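Local coordinates for protein adenylate isopentenyltransferase (Humulus lupulus, PDB 3A8T) that transfers an isopentenyl group from dimethylallyl diphosphate to ATP, ADP or AMP in the biosynthesis of cytokinins, at residues A[302-307]-A[318-323]; A[49-54]-A[185-190]; A[39-44]-A[334-339]. One frame throughout, in Å; residues are numbered along the deposited sequence.

Contact 1 of 3, residues A[302-307]-A[318-323]; sequences TESFRA and TEIWEK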
# COMPACT_ATOMS: atom_id res chain seq x y z
N THR A 302 3.52 11.78 12.19
CA THR A 302 2.56 12.88 12.06
C THR A 302 3.06 14.26 11.63
O THR A 302 2.52 14.83 10.74
CB THR A 302 1.73 13.04 13.33
OG1 THR A 302 1.07 11.79 13.60
CG2 THR A 302 0.71 14.18 13.15
N GLU A 303 4.11 14.78 12.23
CA GLU A 303 4.56 16.07 11.84
C GLU A 303 5.23 16.05 10.50
O GLU A 303 5.38 17.11 9.85
CB GLU A 303 5.54 16.62 12.87
CG GLU A 303 4.93 16.78 14.26
CD GLU A 303 3.72 17.70 14.28
OE1 GLU A 303 3.79 18.78 13.64
OE2 GLU A 303 2.73 17.34 14.96
N SER A 304 5.70 14.88 10.10
CA SER A 304 6.37 14.73 8.83
C SER A 304 5.33 14.90 7.75
O SER A 304 5.58 15.55 6.75
CB SER A 304 7.01 13.32 8.68
OG SER A 304 8.12 13.10 9.53
N PHE A 305 4.17 14.31 7.99
CA PHE A 305 3.06 14.37 7.07
C PHE A 305 2.42 15.75 7.00
O PHE A 305 2.09 16.24 5.90
CB PHE A 305 2.04 13.27 7.43
CG PHE A 305 2.49 11.91 7.00
CD1 PHE A 305 1.97 11.32 5.87
CD2 PHE A 305 3.56 11.28 7.63
CE1 PHE A 305 2.50 10.12 5.37
CE2 PHE A 305 4.09 10.09 7.12
CZ PHE A 305 3.56 9.52 5.99
N ARG A 306 2.25 16.37 8.18
CA ARG A 306 1.69 17.72 8.29
C ARG A 306 2.56 18.59 7.38
O ARG A 306 2.07 19.25 6.47
CB ARG A 306 1.81 18.22 9.73
CG ARG A 306 0.60 18.89 10.34
CD ARG A 306 0.85 19.27 11.84
NE ARG A 306 0.24 18.36 12.82
CZ ARG A 306 -1.07 18.18 12.89
NH1 ARG A 306 -1.86 18.85 12.06
NH2 ARG A 306 -1.61 17.31 13.74
N ALA A 307 3.87 18.57 7.62
CA ALA A 307 4.81 19.34 6.80
C ALA A 307 4.76 18.90 5.32
O ALA A 307 4.90 19.70 4.41
CB ALA A 307 6.19 19.18 7.34
N THR A 318 11.52 16.35 4.92
CA THR A 318 12.65 15.45 5.05
C THR A 318 13.35 15.63 6.38
O THR A 318 13.76 14.66 7.01
CB THR A 318 13.70 15.65 3.95
OG1 THR A 318 13.08 15.66 2.66
CG2 THR A 318 14.70 14.54 3.98
N GLU A 319 13.51 16.88 6.79
CA GLU A 319 14.17 17.16 8.04
C GLU A 319 13.50 16.42 9.21
O GLU A 319 14.16 15.76 10.01
CB GLU A 319 14.14 18.68 8.33
CG GLU A 319 15.06 19.55 7.46
CD GLU A 319 15.30 20.99 8.02
OE1 GLU A 319 16.16 21.73 7.45
OE2 GLU A 319 14.65 21.40 9.03
N ILE A 320 12.18 16.56 9.26
CA ILE A 320 11.35 16.02 10.33
C ILE A 320 11.36 14.52 10.35
O ILE A 320 11.59 13.91 11.38
CB ILE A 320 9.91 16.59 10.17
CG1 ILE A 320 9.99 18.15 10.38
CG2 ILE A 320 8.98 15.92 11.14
CD1 ILE A 320 9.01 19.04 9.65
N TRP A 321 11.13 13.94 9.19
CA TRP A 321 11.16 12.51 9.01
C TRP A 321 12.53 11.91 9.40
O TRP A 321 12.62 10.86 10.02
CB TRP A 321 10.83 12.27 7.53
CG TRP A 321 10.97 10.87 7.05
CD1 TRP A 321 12.07 10.30 6.45
CD2 TRP A 321 9.95 9.88 7.02
NE1 TRP A 321 11.77 9.03 6.03
CE2 TRP A 321 10.48 8.75 6.37
CE3 TRP A 321 8.63 9.83 7.48
CZ2 TRP A 321 9.74 7.59 6.17
CZ3 TRP A 321 7.90 8.69 7.28
CH2 TRP A 321 8.44 7.58 6.63
N GLU A 322 13.60 12.60 9.06
CA GLU A 322 14.94 12.13 9.34
C GLU A 322 15.06 11.99 10.83
O GLU A 322 15.44 10.95 11.32
CB GLU A 322 15.97 13.15 8.79
CG GLU A 322 17.21 12.49 8.16
CD GLU A 322 17.61 13.07 6.76
OE1 GLU A 322 18.09 14.23 6.73
OE2 GLU A 322 17.45 12.36 5.70
N LYS A 323 14.69 13.04 11.54
CA LYS A 323 14.75 13.07 13.00
C LYS A 323 13.70 12.24 13.71
O LYS A 323 14.03 11.51 14.62
CB LYS A 323 14.62 14.51 13.52
CG LYS A 323 15.75 15.43 13.13
CD LYS A 323 15.50 16.90 13.48
CE LYS A 323 15.29 17.15 15.02
NZ LYS A 323 16.46 16.81 15.93

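Contact 2 of 3, residues A[49-54]-A[185-190]; sequences TGTGKS and KVLTDY. With PO4 (phosphate ion), chain C.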
# COMPACT_ATOMS: atom_id res chain seq x y z
N THR A 49 -2.25 2.58 4.95
CA THR A 49 -1.97 3.03 3.60
C THR A 49 -1.44 4.45 3.58
O THR A 49 -2.01 5.34 4.21
CB THR A 49 -3.24 2.98 2.76
OG1 THR A 49 -3.04 3.66 1.50
CG2 THR A 49 -4.40 3.64 3.53
N GLY A 50 -0.35 4.67 2.86
CA GLY A 50 0.21 5.99 2.77
C GLY A 50 0.97 6.49 3.97
O GLY A 50 1.27 7.68 4.00
N THR A 51 1.33 5.65 4.94
CA THR A 51 2.09 6.19 6.06
C THR A 51 3.63 6.28 5.79
O THR A 51 4.40 6.52 6.69
CB THR A 51 1.87 5.38 7.37
OG1 THR A 51 2.16 4.01 7.13
CG2 THR A 51 0.47 5.56 7.93
N GLY A 52 4.06 6.14 4.55
CA GLY A 52 5.48 6.26 4.26
C GLY A 52 6.30 4.99 4.49
O GLY A 52 7.50 5.09 4.72
N LYS A 53 5.67 3.82 4.45
CA LYS A 53 6.39 2.58 4.64
C LYS A 53 7.42 2.28 3.56
O LYS A 53 8.54 1.86 3.85
CB LYS A 53 5.42 1.44 4.77
CG LYS A 53 4.92 1.28 6.19
CD LYS A 53 3.45 0.88 6.23
CE LYS A 53 2.95 0.16 4.94
NZ LYS A 53 1.69 0.90 4.55
N SER A 54 7.05 2.45 2.30
CA SER A 54 8.02 2.19 1.25
C SER A 54 9.25 3.09 1.39
O SER A 54 10.39 2.64 1.30
CB SER A 54 7.37 2.42 -0.09
OG SER A 54 6.25 1.57 -0.17
N LYS A 185 -6.54 12.32 11.51
CA LYS A 185 -6.82 13.55 10.77
C LYS A 185 -5.71 13.92 9.78
O LYS A 185 -5.99 14.25 8.66
CB LYS A 185 -7.06 14.73 11.71
CG LYS A 185 -7.73 15.88 10.99
CD LYS A 185 -8.86 15.34 10.07
CE LYS A 185 -9.69 16.42 9.39
NZ LYS A 185 -8.89 17.45 8.66
N VAL A 186 -4.46 13.90 10.21
CA VAL A 186 -3.39 14.23 9.28
C VAL A 186 -3.34 13.20 8.14
O VAL A 186 -3.18 13.56 6.98
CB VAL A 186 -2.05 14.29 10.03
CG1 VAL A 186 -0.88 14.52 9.04
CG2 VAL A 186 -2.13 15.41 11.05
N LEU A 187 -3.52 11.93 8.49
CA LEU A 187 -3.47 10.84 7.53
C LEU A 187 -4.57 11.03 6.52
O LEU A 187 -4.35 11.02 5.33
CB LEU A 187 -3.58 9.52 8.25
CG LEU A 187 -3.43 8.28 7.36
CD1 LEU A 187 -2.12 8.35 6.60
CD2 LEU A 187 -3.58 7.02 8.21
N THR A 188 -5.77 11.22 7.03
CA THR A 188 -6.97 11.48 6.26
C THR A 188 -6.70 12.58 5.23
O THR A 188 -6.89 12.40 4.02
CB THR A 188 -8.07 11.89 7.27
OG1 THR A 188 -8.70 10.71 7.76
CG2 THR A 188 -9.07 12.80 6.66
N ASP A 189 -6.27 13.74 5.71
CA ASP A 189 -5.94 14.85 4.85
C ASP A 189 -4.82 14.53 3.85
O ASP A 189 -4.86 14.94 2.69
CB ASP A 189 -5.54 16.06 5.70
CG ASP A 189 -6.74 16.67 6.42
OD1 ASP A 189 -6.57 17.63 7.21
OD2 ASP A 189 -7.89 16.19 6.18
N TYR A 190 -3.81 13.79 4.30
CA TYR A 190 -2.73 13.48 3.36
C TYR A 190 -3.25 12.57 2.28
O TYR A 190 -2.95 12.77 1.13
CB TYR A 190 -1.54 12.86 4.04
CG TYR A 190 -0.51 12.41 3.09
CD1 TYR A 190 0.36 13.32 2.48
CD2 TYR A 190 -0.41 11.06 2.75
CE1 TYR A 190 1.31 12.88 1.54
CE2 TYR A 190 0.54 10.62 1.85
CZ TYR A 190 1.39 11.52 1.24
OH TYR A 190 2.27 11.02 0.29
P PO4 C . 3.01 3.41 2.03
O1 PO4 C . 4.01 2.54 1.36
O2 PO4 C . 1.64 3.06 1.53
O3 PO4 C . 3.08 3.22 3.50
O4 PO4 C . 3.30 4.83 1.72

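Contact 3 of 3, residues A[39-44]-A[334-339]; sequences KEKLLV and SRFLDE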
# COMPACT_ATOMS: atom_id res chain seq x y z
N LYS A 39 16.06 -19.86 13.27
CA LYS A 39 14.99 -18.92 12.91
C LYS A 39 15.43 -17.55 12.37
O LYS A 39 15.94 -16.71 13.09
CB LYS A 39 14.07 -18.79 14.11
CG LYS A 39 12.89 -17.93 13.92
CD LYS A 39 12.03 -17.97 15.18
CE LYS A 39 11.46 -19.36 15.43
NZ LYS A 39 10.33 -19.36 16.40
N GLU A 40 15.21 -17.37 11.08
CA GLU A 40 15.57 -16.18 10.32
C GLU A 40 14.93 -14.87 10.73
O GLU A 40 13.72 -14.82 11.05
CB GLU A 40 15.29 -16.41 8.83
CG GLU A 40 16.02 -17.64 8.34
CD GLU A 40 15.50 -18.20 7.01
OE1 GLU A 40 14.24 -18.22 6.79
OE2 GLU A 40 16.38 -18.66 6.21
N LYS A 41 15.77 -13.83 10.68
CA LYS A 41 15.41 -12.46 11.02
C LYS A 41 14.68 -11.79 9.87
O LYS A 41 15.11 -11.88 8.71
CB LYS A 41 16.63 -11.65 11.40
CG LYS A 41 17.31 -12.12 12.71
CD LYS A 41 18.56 -11.23 13.06
CE LYS A 41 19.14 -11.49 14.49
NZ LYS A 41 18.27 -10.93 15.60
N LEU A 42 13.57 -11.16 10.22
CA LEU A 42 12.77 -10.47 9.28
C LEU A 42 12.26 -9.14 9.82
O LEU A 42 11.64 -9.07 10.86
CB LEU A 42 11.57 -11.34 8.84
CG LEU A 42 10.56 -10.62 7.93
CD1 LEU A 42 11.13 -10.32 6.51
CD2 LEU A 42 9.31 -11.46 7.90
N LEU A 43 12.55 -8.08 9.09
CA LEU A 43 12.09 -6.77 9.51
C LEU A 43 10.72 -6.58 8.89
O LEU A 43 10.53 -6.88 7.70
CB LEU A 43 13.06 -5.70 9.02
CG LEU A 43 12.79 -4.26 9.41
CD1 LEU A 43 12.65 -4.12 10.96
CD2 LEU A 43 13.96 -3.43 8.86
N VAL A 44 9.78 -6.11 9.69
CA VAL A 44 8.43 -5.91 9.21
C VAL A 44 8.01 -4.46 9.34
O VAL A 44 8.00 -3.92 10.42
CB VAL A 44 7.44 -6.83 9.97
CG1 VAL A 44 5.99 -6.62 9.46
CG2 VAL A 44 7.91 -8.28 9.83
N SER A 334 19.35 -1.62 13.95
CA SER A 334 20.72 -1.81 14.36
C SER A 334 20.78 -2.75 15.58
O SER A 334 21.58 -3.68 15.62
CB SER A 334 21.28 -0.45 14.71
OG SER A 334 22.65 -0.44 14.50
N ARG A 335 19.95 -2.53 16.58
CA ARG A 335 20.03 -3.42 17.73
C ARG A 335 19.48 -4.82 17.47
O ARG A 335 19.89 -5.79 18.11
CB ARG A 335 19.34 -2.77 18.90
CG ARG A 335 20.02 -1.48 19.30
CD ARG A 335 19.13 -0.71 20.24
NE ARG A 335 19.66 0.58 20.60
CZ ARG A 335 18.89 1.57 21.04
NH1 ARG A 335 17.58 1.34 21.13
NH2 ARG A 335 19.42 2.75 21.40
N PHE A 336 18.54 -4.90 16.54
CA PHE A 336 17.88 -6.13 16.13
C PHE A 336 18.88 -6.96 15.31
O PHE A 336 18.85 -8.20 15.34
CB PHE A 336 16.68 -5.76 15.25
CG PHE A 336 16.07 -6.92 14.52
CD1 PHE A 336 15.48 -7.98 15.21
CD2 PHE A 336 15.99 -6.91 13.12
CE1 PHE A 336 14.82 -9.02 14.55
CE2 PHE A 336 15.31 -7.96 12.42
CZ PHE A 336 14.73 -9.01 13.15
N LEU A 337 19.76 -6.30 14.57
CA LEU A 337 20.71 -7.06 13.78
C LEU A 337 21.85 -7.67 14.60
O LEU A 337 22.52 -8.63 14.16
CB LEU A 337 21.24 -6.20 12.66
CG LEU A 337 20.12 -5.94 11.67
CD1 LEU A 337 20.67 -5.19 10.47
CD2 LEU A 337 19.50 -7.26 11.23
N ASP A 338 22.07 -7.13 15.78
CA ASP A 338 23.10 -7.64 16.65
C ASP A 338 22.64 -8.90 17.37
O ASP A 338 23.01 -10.02 16.98
CB ASP A 338 23.49 -6.58 17.66
CG ASP A 338 24.71 -5.83 17.24
OD1 ASP A 338 25.84 -6.29 17.57
OD2 ASP A 338 24.54 -4.79 16.55
N GLU A 339 21.83 -8.75 18.42
CA GLU A 339 21.40 -9.93 19.13
C GLU A 339 20.15 -10.49 18.48
O GLU A 339 20.27 -11.53 17.79
CB GLU A 339 21.11 -9.62 20.61
CG GLU A 339 22.35 -9.27 21.46
CD GLU A 339 22.85 -7.84 21.25
OE1 GLU A 339 23.48 -7.56 20.21
OE2 GLU A 339 22.60 -6.98 22.14
OXT GLU A 339 19.08 -9.87 18.67

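Contact 1 of 3, residues A[302-307]-A[318-323]
Ile-320 packs against Ser-304 and Ala-307 at the middle of a seam between two helices; segments 302-307 and 318-323 run almost antiparallel, their axes 8.3 Å apart at an angle of 170°. The two branches of Ile-320 divide the work. CG2 lies 3.4 Å from OG of Ser-304 and also rests against the backbone and CB of Glu-303, while CD1 reaches CB of Ala-307 at 3.6 Å, one helical turn further on. Where the small Ser-304 lies beside Trp-321, the backbones come close, with their CA atoms 5.3 Å apart.

These helices, 302-309 and 315-338, make a helical hairpin that follows the last strand of the parallel sheet of this P-loop-type fold. Trp-321 also lies against Gly-52 of the ATP-binding loop, and Lys-323 is itself an ATP-binding residue.

The aromatic contacts lie on another side of the seam. Phe-305 and Trp-321 extend side by side in the same direction, CE2 of the first 4.1 Å from CZ3 of the second. With CG of Trp-321 anti to its own N (chi1 173°), the indole runs alongside Ser-304, whose OG sits at the ring edge in its plane.

Polar atoms contribute little across the pair: OG of Ser-304 is 3.1 Å from N of Trp-321, at too poor an angle for a hydrogen bond. Trp-321 NE1 instead donates to Asp-59 of helix 53-61.

Contact 2 of 3, residues A[49-54]-A[185-190]
CD1 of Leu-187 fits against the phosphate-binding loop, 3.8 Å from the carbonyl O of Thr-49 and 4.0 Å from CG2 of Thr-51, whose side chain it meets at a slant. One turn along the same helix, CE2 of Tyr-190 comes to 3.7 Å from the carbonyl O of Gly-50, the oxygen lying oblique to the ring. Both side chains have CG anti to their backbone N (chi1 -175° and 174°), which carries them from the helix to the outer side of the loop.

On its inner side the loop wraps a phosphate ion, probably from the crystallisation liquor. Backbone amides of Gly-50, Gly-52, Lys-53 and Ser-54 donate to it, the amide of Lys-53 at 2.8 Å from O3. That same oxygen also takes a bond from NZ of Lys-53, at 2.9 Å, and OG of Ser-54 reaches O1. This is the Walker A grip, in a segment known to bind ATP, although the ATP of this structure is a separate molecule about 6 Å from the Thr-49 side chain. The positive dipole end of helix 53-61, with Gly-52 as N-cap, is likely to favour the anion.

In the second shell, the Lys-53 chain bends back so that NZ also bonds to the carbonyls of Gly-47 and Ala-48, and OG1 of Thr-51 is held by the carbonyl of Ala-48. Positive phi favours glycine at Gly-50; at Gly-52 a CB would jam against the carbonyl O of Thr-51.

Leu-187 and Tyr-190 of helix 184-201 border the loop, Lys-53 and Ser-54 touch strand 132-136, and Val-186 leads on to helix 302-309.

Contact 3 of 3, residues A[39-44]-A[334-339]
The ammonium group of Lys-41 reaches the C-terminal end of the chain, where it finds several acceptors. NZ donates to the carbonyl O of Phe-336 at 2.8 Å, meeting it almost head-on with a C=O...N angle of 169°. A second bond, 3.0 Å long, goes to O of Glu-339, part of the terminal carboxylate; here the nitrogen stands above the carboxylate plane, 36° out of it. The other carboxylate oxygen, OXT of Glu-339, lies 3.3 Å from NZ and adds a weak bond within a salt bridge. Glu-339 is poorly ordered, so its share in the grip is less certain than that of Phe-336. Asp-174, on the neighbouring strand 174-181, supplies a further salt bridge to NZ.

The aliphatic part of the lysine runs over one face of the Phe-336 ring, the two side chains sliding past each other in opposite directions. CB of Lys-41 is 3.7 Å from CZ of Phe-336. The chain stays extended up to CE and turns only at the last torsion (chi4 -73°), which brings NZ over the ring as an off-centre cation-pi contact, 4.5 Å from the centroid. At the ring edge, in its plane, is N of Leu-42, whose backbone is hydrogen-bonded to Asp-174 and Cys-176 of strand 174-181.

Strand 41-44 and helix 334-338 run nearly antiparallel, joining a central strand of the parallel sheet to the last helix packed upon it. Were Lys-41 an alanine, the Phe-336 carbonyl would probably lose its donor and the carboxylates their shared cation.

With a carbonyl and two carboxylates around it, NZ is probably kept charged and fixed in position, though the part played by Glu-339 remains uncertain.

Overall arrangement
Contacts 1 and 2 are neighbours, their centres 12 Å apart, and they touch directly: Phe-305 and Trp-321 of contact 1 pack against backbone carbonyls of the phosphate-binding loop in contact 2. Contact 3 lies about 26 Å from either, centre to centre. It shares helix 315-338 with contact 1, and its strand 41-46 leads through the loop of contact 2 into helix 53-61. Along the chain, contact 2 closes before contact 1 opens, and contact 3 encloses both. The C-terminal helix therefore touches the nucleotide-binding loop through Trp-321 and, at its far end, meets strand 41-46, an inner strand of the sheet.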